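Local coordinates for penicillin binding protein 2X (Streptococcus thermophilus, PDB 5U47) that probably acts as a transpeptidase that cross-links peptidoglycan strands at the division septum and is the kind of enzyme that beta-lactams acylate, at residues His615-Gly620 / Asn639-Ile644; Lys627-Ala632 / Lys660-Thr665; Gly483-Lys488 / Trp553-Phe558. The protein carries 1 engineered substitution. All blocks are in the same frame, centred on the assembly; numbering follows the deposited sequence.

Interaction 1 of 3, residues His615-Gly620 / Asn639-Ile644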
# COMPACT_ATOMS: atom_id res chain seq x y z
N HIS A 615 -6.41 -7.96 -13.26
CA HIS A 615 -7.57 -7.45 -12.50
C HIS A 615 -8.52 -8.63 -12.25
O HIS A 615 -9.46 -8.86 -13.03
CB HIS A 615 -8.32 -6.34 -13.25
CG HIS A 615 -7.53 -5.07 -13.42
ND1 HIS A 615 -7.98 -4.02 -14.19
CD2 HIS A 615 -6.31 -4.71 -12.96
CE1 HIS A 615 -7.10 -3.04 -14.16
NE2 HIS A 615 -6.07 -3.43 -13.42
N PRO A 616 -8.28 -9.39 -11.17
CA PRO A 616 -9.11 -10.54 -10.90
C PRO A 616 -10.42 -10.18 -10.23
O PRO A 616 -10.51 -9.17 -9.53
CB PRO A 616 -8.25 -11.34 -9.93
CG PRO A 616 -7.51 -10.31 -9.16
CD PRO A 616 -7.25 -9.19 -10.14
N ILE A 617 -11.44 -11.00 -10.47
CA ILE A 617 -12.73 -10.87 -9.81
C ILE A 617 -12.96 -12.22 -9.13
O ILE A 617 -13.04 -13.26 -9.82
CB ILE A 617 -13.88 -10.63 -10.80
CG1 ILE A 617 -13.67 -9.33 -11.58
CG2 ILE A 617 -15.20 -10.62 -10.05
CD1 ILE A 617 -14.57 -9.17 -12.78
N VAL A 618 -13.04 -12.21 -7.80
CA VAL A 618 -13.21 -13.42 -7.02
C VAL A 618 -14.71 -13.61 -6.82
O VAL A 618 -15.38 -12.71 -6.30
CB VAL A 618 -12.47 -13.33 -5.68
CG1 VAL A 618 -12.76 -14.53 -4.78
CG2 VAL A 618 -10.96 -13.23 -5.93
N LEU A 619 -15.23 -14.76 -7.27
CA LEU A 619 -16.65 -15.06 -7.16
C LEU A 619 -16.92 -15.98 -5.98
O LEU A 619 -16.46 -17.13 -5.95
CB LEU A 619 -17.17 -15.74 -8.43
CG LEU A 619 -16.96 -14.99 -9.75
CD1 LEU A 619 -17.38 -15.86 -10.92
CD2 LEU A 619 -17.72 -13.67 -9.76
N GLY A 620 -17.68 -15.47 -5.01
CA GLY A 620 -18.04 -16.28 -3.86
C GLY A 620 -17.12 -16.14 -2.67
O GLY A 620 -16.23 -15.30 -2.66
N ASN A 639 -3.73 -5.46 -17.01
CA ASN A 639 -5.09 -4.95 -16.76
C ASN A 639 -6.21 -5.84 -17.26
O ASN A 639 -7.36 -5.44 -17.21
CB ASN A 639 -5.22 -3.53 -17.33
CG ASN A 639 -4.08 -2.66 -16.87
OD1 ASN A 639 -3.85 -2.55 -15.66
ND2 ASN A 639 -3.33 -2.08 -17.81
N GLU A 640 -5.89 -7.04 -17.73
CA GLU A 640 -6.92 -7.93 -18.19
C GLU A 640 -7.76 -8.41 -16.98
O GLU A 640 -7.24 -8.73 -15.93
CB GLU A 640 -6.32 -9.10 -18.96
CG GLU A 640 -7.34 -10.11 -19.45
CD GLU A 640 -6.75 -11.14 -20.40
OE1 GLU A 640 -5.65 -10.90 -20.94
OE2 GLU A 640 -7.41 -12.17 -20.62
N GLN A 641 -9.07 -8.41 -17.16
CA GLN A 641 -10.01 -8.81 -16.13
C GLN A 641 -10.30 -10.29 -16.28
O GLN A 641 -10.69 -10.75 -17.35
CB GLN A 641 -11.29 -8.02 -16.31
CG GLN A 641 -12.34 -8.20 -15.22
CD GLN A 641 -13.63 -7.52 -15.63
OE1 GLN A 641 -14.40 -8.08 -16.42
NE2 GLN A 641 -13.86 -6.31 -15.13
N ILE A 642 -10.15 -11.04 -15.19
CA ILE A 642 -10.41 -12.47 -15.22
C ILE A 642 -11.30 -12.86 -14.05
O ILE A 642 -11.38 -12.13 -13.05
CB ILE A 642 -9.11 -13.31 -15.19
CG1 ILE A 642 -8.40 -13.20 -13.83
CG2 ILE A 642 -8.19 -12.91 -16.35
CD1 ILE A 642 -7.34 -14.26 -13.63
N LEU A 643 -11.97 -14.00 -14.18
CA LEU A 643 -12.84 -14.52 -13.12
C LEU A 643 -12.19 -15.69 -12.40
O LEU A 643 -11.62 -16.56 -13.05
CB LEU A 643 -14.15 -15.02 -13.68
CG LEU A 643 -15.04 -14.08 -14.47
CD1 LEU A 643 -16.27 -14.86 -14.93
CD2 LEU A 643 -15.44 -12.87 -13.62
N ILE A 644 -12.27 -15.68 -11.08
CA ILE A 644 -11.80 -16.77 -10.23
C ILE A 644 -13.05 -17.22 -9.48
O ILE A 644 -13.56 -16.48 -8.62
CB ILE A 644 -10.71 -16.31 -9.23
CG1 ILE A 644 -9.46 -15.85 -9.97
CG2 ILE A 644 -10.33 -17.44 -8.27
CD1 ILE A 644 -8.44 -15.18 -9.05
O HOH W 1 -3.39 -2.79 -12.89
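H615 to L619 runs alongside Q641 to I644 as a parallel strand pair of a PASTA domain, the axes 4.6 Å apart at their closest and inclined by 27°. Strand 641-646 is the middle of a three-stranded sheet, with 625-628 antiparallel on its other flank, and helix 602-611 packs against one face, the helix-on-sheet build of the PASTA fold. Five backbone bonds hold the pair: H615 N to E640 O, I642 N to H615 O, I617 N to I642 O, I644 N to I617 O and L619 N to I644 O. Alpha hydrogens fill in between them, most closely from Q641 CA to H615 O at 3.1 Å.

Side chains divide between the two faces in step with the register. P616, I642 and I644 look toward the helix, where all three meet L609; P616 CB lies 3.9 Å from I644 CD1. On the opposite face, I617 carries CG1 anti to its carbonyl carbon (chi1 -61°), which brings the CD1 methyl across the Q641 chain, 3.4 Å from Q641 CD. The same methyl rests 3.9 Å from L643 CD2. The amide it covers is fixed from outside, since Q641 OE1 accepts from T659 N and Q641 NE2 donates to G657 O, so the isoleucine packs on a group with little freedom to turn.

At the start of the pair, N639 sets its backbone beneath the H615 imidazole: N639 CA is 3.8 Å from the ring centroid and 9° off the normal, a CH-pi contact. N639 also bonds to K453 and T451, tying this corner of the PASTA domain to the end of strand 448-451 and the residues after it. A water in the plane of the ring sits 2.8 Å from H615 NE2 and donates to N639 OD1.

Interaction 2 of 3, residues Lys627-Ala632 / Lys660-Thr665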
# COMPACT_ATOMS: atom_id res chain seq x y z
N LYS A 627 -12.72 -22.82 -10.45
CA LYS A 627 -12.56 -22.54 -11.88
C LYS A 627 -11.98 -21.17 -12.10
O LYS A 627 -12.14 -20.27 -11.25
CB LYS A 627 -13.90 -22.61 -12.62
CG LYS A 627 -14.48 -24.00 -12.72
CD LYS A 627 -15.80 -24.00 -13.46
CE LYS A 627 -16.44 -25.37 -13.39
NZ LYS A 627 -17.79 -25.38 -14.00
N VAL A 628 -11.33 -21.01 -13.25
CA VAL A 628 -10.74 -19.72 -13.64
C VAL A 628 -11.09 -19.48 -15.11
O VAL A 628 -11.10 -20.44 -15.90
CB VAL A 628 -9.21 -19.71 -13.44
CG1 VAL A 628 -8.64 -18.32 -13.66
CG2 VAL A 628 -8.85 -20.19 -12.03
N SER A 629 -11.35 -18.22 -15.47
CA SER A 629 -11.79 -17.88 -16.84
C SER A 629 -10.69 -17.93 -17.92
O SER A 629 -10.98 -17.75 -19.10
CB SER A 629 -12.46 -16.51 -16.88
OG SER A 629 -11.54 -15.48 -16.60
N VAL A 630 -9.45 -18.12 -17.49
CA VAL A 630 -8.30 -18.26 -18.37
C VAL A 630 -7.52 -19.50 -17.91
O VAL A 630 -7.55 -19.86 -16.72
CB VAL A 630 -7.37 -17.01 -18.37
CG1 VAL A 630 -8.11 -15.80 -18.93
CG2 VAL A 630 -6.82 -16.72 -16.97
N ASP A 631 -6.83 -20.12 -18.85
CA ASP A 631 -6.07 -21.34 -18.58
C ASP A 631 -4.69 -21.06 -17.97
O ASP A 631 -4.18 -19.94 -18.04
CB ASP A 631 -5.92 -22.13 -19.89
CG ASP A 631 -7.27 -22.55 -20.49
OD1 ASP A 631 -8.25 -22.74 -19.73
OD2 ASP A 631 -7.33 -22.72 -21.73
N ALA A 632 -4.09 -22.10 -17.41
CA ALA A 632 -2.80 -22.02 -16.72
C ALA A 632 -1.67 -21.42 -17.56
O ALA A 632 -0.82 -20.73 -17.01
CB ALA A 632 -2.38 -23.40 -16.20
N LYS A 660 -17.89 -8.30 -21.41
CA LYS A 660 -18.90 -9.23 -21.94
C LYS A 660 -18.38 -10.67 -21.90
O LYS A 660 -19.10 -11.59 -21.55
CB LYS A 660 -19.30 -8.85 -23.37
CG LYS A 660 -20.43 -9.72 -23.90
CD LYS A 660 -20.91 -9.29 -25.27
CE LYS A 660 -22.08 -10.17 -25.72
NZ LYS A 660 -22.75 -9.65 -26.94
N LYS A 661 -17.10 -10.85 -22.22
CA LYS A 661 -16.47 -12.19 -22.15
C LYS A 661 -16.67 -12.80 -20.77
O LYS A 661 -17.01 -13.98 -20.65
CB LYS A 661 -14.97 -12.08 -22.46
CG LYS A 661 -14.18 -13.40 -22.42
CD LYS A 661 -12.70 -13.12 -22.68
CE LYS A 661 -11.84 -14.38 -22.70
NZ LYS A 661 -11.80 -15.08 -21.39
N ASN A 662 -16.46 -12.00 -19.74
CA ASN A 662 -16.65 -12.49 -18.37
C ASN A 662 -18.11 -12.74 -17.99
O ASN A 662 -18.41 -13.72 -17.32
CB ASN A 662 -15.88 -11.63 -17.39
CG ASN A 662 -14.38 -11.83 -17.52
OD1 ASN A 662 -13.94 -12.91 -17.95
ND2 ASN A 662 -13.58 -10.82 -17.15
N VAL A 663 -19.02 -11.90 -18.46
CA VAL A 663 -20.44 -12.14 -18.25
C VAL A 663 -20.80 -13.48 -18.90
O VAL A 663 -21.50 -14.28 -18.29
CB VAL A 663 -21.33 -11.02 -18.83
CG1 VAL A 663 -22.79 -11.38 -18.66
CG2 VAL A 663 -21.05 -9.69 -18.13
N GLU A 664 -20.32 -13.72 -20.12
CA GLU A 664 -20.59 -14.98 -20.85
C GLU A 664 -20.02 -16.21 -20.14
O GLU A 664 -20.67 -17.25 -20.08
CB GLU A 664 -20.02 -14.95 -22.28
CG GLU A 664 -20.71 -13.97 -23.23
CD GLU A 664 -20.18 -14.05 -24.66
OE1 GLU A 664 -19.94 -12.98 -25.28
OE2 GLU A 664 -19.99 -15.18 -25.17
N THR A 665 -18.81 -16.09 -19.62
CA THR A 665 -18.16 -17.20 -18.93
C THR A 665 -18.96 -17.55 -17.67
O THR A 665 -19.29 -18.70 -17.43
CB THR A 665 -16.71 -16.86 -18.56
OG1 THR A 665 -15.98 -16.56 -19.75
CG2 THR A 665 -16.05 -18.01 -17.84
O HOH W 2 -11.47 -13.80 -18.59
O HOH W 3 -13.50 -18.35 -20.23
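S629, just past the end of strand 625-628, faces the first turns of helix 660-670, and the backbones come nearest at S629 CA and T665 CA, 6.7 Å apart. The strand belongs to the first PASTA domain and the helix to the second, and this patch of the inter-domain seam is thin, although W669 of the same helix packs on K627 and S629 beside it. Direct touching is slight: S629 CB meets the T665 CG2 methyl at 4.0 Å, while K661 NZ stays too far from S629 O to bond it.

Between these two segments, two waters carry the polar contact. The first is gripped from three sides. It stands 2.6 Å from S629 OG, takes a hydrogen bond from K661 NZ at 3.1 Å and gives one to N662 OD1 at 2.7 Å. K661 reaches it with a chain extended as far as CE and then bent at the last torsion (chi4 -64°), which swings the ammonium back toward the serine. Neither S629 nor N662 depends on this water alone, because S629 OG also accepts from L643 N and N662 ND2 donates to Q641 O, both on the neighbouring strand 641-646.

The second water donates to S629 O at 2.8 Å and to T665 OG1 at 3.1 Å. That threonine hydroxyl spends its own proton inside the helix, on K661 O at 2.9 Å, and is thereby left as an acceptor toward the seam. K661 O in turn receives T665 N and T665 OG1 from opposite faces of its carbonyl plane.

The bond from N662 ND2 to Q641 O joins the two domains directly. The chemistry thus implies that water links 627-632 to 660-665 at the rim of an interface held, right beside it, by direct bonds and packing.

Interaction 3 of 3, residues Gly483-Lys488 / Trp553-Phe558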
# COMPACT_ATOMS: atom_id res chain seq x y z
N GLY A 483 -21.91 23.23 10.58
CA GLY A 483 -20.74 22.52 10.07
C GLY A 483 -19.66 22.26 11.10
O GLY A 483 -19.12 23.20 11.70
N THR A 484 -19.32 20.99 11.30
CA THR A 484 -18.29 20.60 12.26
C THR A 484 -16.89 20.99 11.80
O THR A 484 -15.97 21.01 12.60
CB THR A 484 -18.30 19.09 12.51
OG1 THR A 484 -18.18 18.40 11.26
CG2 THR A 484 -19.58 18.68 13.21
N LEU A 485 -16.75 21.30 10.52
CA LEU A 485 -15.45 21.69 9.97
C LEU A 485 -15.41 23.15 9.50
O LEU A 485 -14.60 23.50 8.64
CB LEU A 485 -15.00 20.71 8.87
CG LEU A 485 -14.66 19.30 9.38
CD1 LEU A 485 -14.26 18.40 8.22
CD2 LEU A 485 -13.55 19.33 10.42
N TYR A 486 -16.27 23.99 10.10
CA TYR A 486 -16.26 25.44 9.85
C TYR A 486 -15.48 26.07 11.00
O TYR A 486 -15.65 25.67 12.15
CB TYR A 486 -17.68 25.99 9.82
CG TYR A 486 -17.78 27.48 9.52
CD1 TYR A 486 -17.77 27.95 8.21
CD2 TYR A 486 -17.93 28.40 10.55
CE1 TYR A 486 -17.89 29.31 7.93
CE2 TYR A 486 -18.05 29.76 10.28
CZ TYR A 486 -18.03 30.21 8.97
OH TYR A 486 -18.16 31.56 8.70
N ASN A 487 -14.60 27.01 10.69
CA ASN A 487 -13.79 27.65 11.73
C ASN A 487 -14.48 28.95 12.15
O ASN A 487 -14.31 29.99 11.51
CB ASN A 487 -12.37 27.92 11.23
CG ASN A 487 -11.46 28.48 12.33
OD1 ASN A 487 -11.93 28.95 13.36
ND2 ASN A 487 -10.16 28.45 12.09
N LYS A 488 -15.24 28.87 13.23
CA LYS A 488 -16.00 30.03 13.71
C LYS A 488 -15.13 31.22 14.07
O LYS A 488 -15.53 32.36 13.87
CB LYS A 488 -16.93 29.63 14.86
CG LYS A 488 -17.92 28.57 14.41
CD LYS A 488 -18.98 28.21 15.44
CE LYS A 488 -19.80 27.07 14.86
NZ LYS A 488 -20.98 26.67 15.66
N TRP A 553 -6.35 18.47 21.11
CA TRP A 553 -7.16 18.37 19.89
C TRP A 553 -8.07 19.56 19.60
O TRP A 553 -8.66 20.14 20.49
CB TRP A 553 -8.04 17.11 19.90
CG TRP A 553 -8.80 17.03 18.61
CD1 TRP A 553 -10.14 17.22 18.41
CD2 TRP A 553 -8.23 16.84 17.32
NE1 TRP A 553 -10.44 17.12 17.07
CE2 TRP A 553 -9.28 16.89 16.38
CE3 TRP A 553 -6.93 16.61 16.86
CZ2 TRP A 553 -9.07 16.72 15.03
CZ3 TRP A 553 -6.71 16.45 15.52
CH2 TRP A 553 -7.78 16.49 14.61
N ASN A 554 -8.19 19.86 18.32
CA ASN A 554 -9.06 20.89 17.80
C ASN A 554 -9.20 20.54 16.32
O ASN A 554 -8.21 20.24 15.67
CB ASN A 554 -8.41 22.26 18.00
CG ASN A 554 -9.30 23.40 17.56
OD1 ASN A 554 -9.96 23.34 16.52
ND2 ASN A 554 -9.29 24.47 18.34
N ASN A 555 -10.42 20.59 15.78
CA ASN A 555 -10.60 20.28 14.36
C ASN A 555 -9.75 21.14 13.43
O ASN A 555 -9.39 20.70 12.35
CB ASN A 555 -12.08 20.32 13.96
CG ASN A 555 -12.83 19.07 14.38
OD1 ASN A 555 -12.24 18.00 14.56
ND2 ASN A 555 -14.15 19.19 14.51
N ASN A 556 -9.40 22.34 13.88
CA ASN A 556 -8.55 23.25 13.12
C ASN A 556 -7.19 22.63 12.79
O ASN A 556 -6.53 23.07 11.84
CB ASN A 556 -8.32 24.55 13.90
CG ASN A 556 -9.60 25.35 14.10
OD1 ASN A 556 -10.58 25.15 13.40
ND2 ASN A 556 -9.59 26.27 15.07
N PHE A 557 -6.77 21.63 13.57
CA PHE A 557 -5.48 21.00 13.30
C PHE A 557 -5.44 20.29 11.96
O PHE A 557 -4.36 20.13 11.41
CB PHE A 557 -5.04 20.01 14.38
CG PHE A 557 -4.77 20.64 15.74
CD1 PHE A 557 -4.29 21.93 15.86
CD2 PHE A 557 -4.89 19.87 16.89
CE1 PHE A 557 -4.03 22.48 17.11
CE2 PHE A 557 -4.61 20.40 18.14
CZ PHE A 557 -4.19 21.71 18.25
N PHE A 558 -6.59 19.88 11.43
CA PHE A 558 -6.60 19.22 10.13
C PHE A 558 -6.09 20.13 9.02
O PHE A 558 -5.57 19.64 8.01
CB PHE A 558 -7.99 18.69 9.75
CG PHE A 558 -8.40 17.46 10.49
CD1 PHE A 558 -7.57 16.35 10.54
CD2 PHE A 558 -9.66 17.37 11.06
CE1 PHE A 558 -7.96 15.19 11.21
CE2 PHE A 558 -10.07 16.21 11.71
CZ PHE A 558 -9.22 15.12 11.79
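L485 lays its CD2 methyl over the side chain of N555, 4.0 Å from N555 CB, the two side chains crossing at about a right angle. The same methyl meets the rim of the F558 ring near its plane, with L485 CD2 4.4 Å from F558 CD2. Both L485 and F558 also rest on V530, so the contact packs against strand 526-534 of the antiparallel sheet of the transpeptidase domain, joining the type I turn G483-Y486 to the loop that leads into helix 558-572.

N555 links the turn to the indole. With CG anti to its carbonyl carbon (chi1 -78°), the amide lies between the two. N555 ND2 gives a weak bond to T484 O, 3.2 Å long and bent to 135° at the hydrogen. On its other side N555 OD1 accepts from W553 NE1 at 3.2 Å, the donor standing well above the carbonyl plane. The backbone N of N555 lies 3.6 Å above the W553 ring, toward its rim, and W553 CH2 in turn lies 3.4 Å above one face of F558. An Asx turn shapes this loop, N554 OD1 accepting from N556 N at 2.9 Å.

Farther along, the amides of N487 and N556 touch with their planes only 28° apart, though the side chains cross. N487 ND2 is 3.6 Å from N556 OD1, while N487 OD1 takes weak bonds from S489 N and E490 N.

On the turn, T484 OG1 is bonded to S506 OG, beside the lysine of what is probably the KSG motif of the active site. The turn is also anchored by backbone bonds of T484 with S352 and of L485 with V476 and I494. Each side is therefore fixed mainly by its own bonds, and one weak bond, a methyl and amides in contact imply only a modest clasp between them.

In the fold
Interactions 1 and 2 reach the same sheet, interaction 2 through strand 625-628; their centres are 8 Å apart, and S629 OG and N662 ND2 of interaction 2 bond directly to the backbone of the strand in interaction 1. Interaction 3 lies in the transpeptidase domain, about 42 Å from interaction 1 and 50 Å from interaction 2, centre to centre, and touches neither. Chemistry follows place. The strand pair 615-620/639-644, the most buried of the three, relies on a direct backbone ladder and aliphatic packing; the smaller contact 627-632/660-665 is joined by water, beside those direct bonds; 483-488/553-558 falls between, mixing a methyl, amides and a weak bond.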